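Local coordinates for guanylate kinase (Stenotrophomonas maltophilia, PDB 6WCT), which phosphorylates GMP to GDP at the expense of ATP and is thereby thought to recycle GMP and, indirectly, cGMP, at residues 188-191 with 192-196. Sequence-based numbering, arbitrary orientation.
Sequences FDTA and VDELC
Phe188 turns one face of its ring to the CG2 methyl of Val192, one helical turn further on, in a CH-pi contact. CG2 of Val192 lies 4.0 Å from the centroid of the Phe188 ring, 19° off the normal and displaced toward the rim. CZ of Phe188 is the ring atom nearest to CG2 of Val192, at 3.8 Å. Two torsions bring this about: CG of Phe188 stands anti to its backbone N (chi1 177°), while CG2 of Val192 sits beside its own N and thus leans back over the preceding turn. CG2 of Val192 also rests 3.4 Å from O of Phe188, the oxygen that accepts the amide of Val192.

The example shows how an i to i+4 side-chain pair is built upon the alpha-helical backbone bond beneath it. The amide N of Asp193, Glu194 and Leu195 likewise bonds to the carbonyl O of Asp189, Thr190 and Ala191 respectively; Glu194 N to Thr190 O is the shortest, at 2.8 Å. Next to it, CG of Glu194 packs 3.1 Å from Thr190 O, and the extended side chain carries OE2 to 3.8 Å from the CG2 methyl of Thr190, a van der Waals touch. The carboxylate of Asp193 lies close to O of Asp189, acceptor to acceptor without a bond; OD1 is held instead by a salt bridge to Arg45, which probably offsets this crowding of negative oxygens.

Helix 188-203, which begins here, lies against the P-loop NTPase core. Glu194 packs on Leu204 of the second subunit, and Phe188 approaches Ser37, which binds ADP in another structure of this protein. Ala191 and Leu195 line the buried side, meeting Ile38 and Thr42 of helix 35-45 and sharing Ile183 of strand 181-184, an outermost strand of the parallel sheet.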
loop_
_atom_site.group_PDB
_atom_site.type_symbol
_atom_site.label_atom_id
_atom_site.label_comp_id
_atom_site.label_asym_id
_atom_site.label_seq_id
_atom_site.Cartn_x
_atom_site.Cartn_y
_atom_site.Cartn_z
ATOM N N PHE A 188 17.762 -2.581 -7.782
ATOM C CA PHE A 188 17.495 -1.163 -7.564
ATOM C C PHE A 188 16.207 -0.716 -8.252
ATOM O O PHE A 188 15.338 -0.105 -7.619
ATOM C CB PHE A 188 18.684 -0.315 -8.015
ATOM C CG PHE A 188 18.441 1.157 -7.891
ATOM C CD1 PHE A 188 18.490 1.773 -6.648
ATOM C CD2 PHE A 188 18.152 1.924 -9.006
ATOM C CE1 PHE A 188 18.248 3.133 -6.523
ATOM C CE2 PHE A 188 17.918 3.290 -8.892
ATOM C CZ PHE A 188 17.963 3.893 -7.648
ATOM N N ASP A 189 16.060 -1.010 -9.546
ATOM C CA ASP A 189 14.866 -0.559 -10.258
ATOM C C ASP A 189 13.601 -1.178 -9.691
ATOM O O ASP A 189 12.516 -0.593 -9.807
ATOM C CB ASP A 189 14.951 -0.900 -11.741
ATOM C CG ASP A 189 15.981 -0.065 -12.478
ATOM O OD1 ASP A 189 16.307 1.049 -12.011
ATOM O OD2 ASP A 189 16.461 -0.532 -13.530
ATOM N N THR A 190 13.708 -2.383 -9.123
ATOM C CA THR A 190 12.542 -2.993 -8.494
ATOM C C THR A 190 12.176 -2.270 -7.201
ATOM O O THR A 190 11.003 -1.959 -6.973
ATOM C CB THR A 190 12.798 -4.490 -8.266
ATOM O OG1 THR A 190 13.010 -5.124 -9.542
ATOM C CG2 THR A 190 11.621 -5.140 -7.611
ATOM N N ALA A 191 13.168 -1.949 -6.362
ATOM C CA ALA A 191 12.877 -1.221 -5.123
ATOM C C ALA A 191 12.218 0.130 -5.411
ATOM O O ALA A 191 11.310 0.554 -4.684
ATOM C CB ALA A 191 14.162 -1.023 -4.309
ATOM N N VAL A 192 12.669 0.819 -6.467
ATOM C CA VAL A 192 12.052 2.082 -6.863
ATOM C C VAL A 192 10.601 1.854 -7.269
ATOM O O VAL A 192 9.692 2.554 -6.804
ATOM C CB VAL A 192 12.873 2.741 -7.994
ATOM C CG1 VAL A 192 12.207 4.008 -8.509
ATOM C CG2 VAL A 192 14.277 3.076 -7.490
ATOM N N ASP A 193 10.357 0.845 -8.111
ATOM C CA ASP A 193 8.982 0.502 -8.471
ATOM C C ASP A 193 8.135 0.242 -7.234
ATOM O O ASP A 193 6.964 0.639 -7.176
ATOM C CB ASP A 193 8.949 -0.742 -9.352
ATOM C CG ASP A 193 9.528 -0.511 -10.718
ATOM O OD1 ASP A 193 9.676 0.661 -11.128
ATOM O OD2 ASP A 193 9.816 -1.523 -11.381
ATOM N N GLU A 194 8.703 -0.464 -6.253
ATOM C CA GLU A 194 7.943 -0.846 -5.066
ATOM C C GLU A 194 7.639 0.361 -4.189
ATOM O O GLU A 194 6.533 0.489 -3.658
ATOM C CB GLU A 194 8.715 -1.926 -4.297
ATOM C CG GLU A 194 8.850 -3.242 -5.114
ATOM C CD GLU A 194 9.490 -4.400 -4.346
ATOM O OE1 GLU A 194 10.228 -4.156 -3.367
ATOM O OE2 GLU A 194 9.244 -5.568 -4.728
ATOM N N LEU A 195 8.605 1.255 -4.011
ATOM C CA LEU A 195 8.312 2.457 -3.245
ATOM C C LEU A 195 7.290 3.317 -3.987
ATOM O O LEU A 195 6.424 3.939 -3.364
ATOM C CB LEU A 195 9.599 3.227 -2.946
ATOM C CG LEU A 195 9.474 4.396 -1.964
ATOM C CD1 LEU A 195 8.966 3.926 -0.628
ATOM C CD2 LEU A 195 10.751 5.206 -1.831
ATOM N N CYS A 196 7.372 3.370 -5.320
ATOM C CA CYS A 196 6.349 4.099 -6.067
ATOM C C CYS A 196 4.967 3.472 -5.880
ATOM O O CYS A 196 3.974 4.191 -5.733
ATOM C CB CYS A 196 6.708 4.172 -7.554
ATOM S SG CYS A 196 8.130 5.230 -7.942
#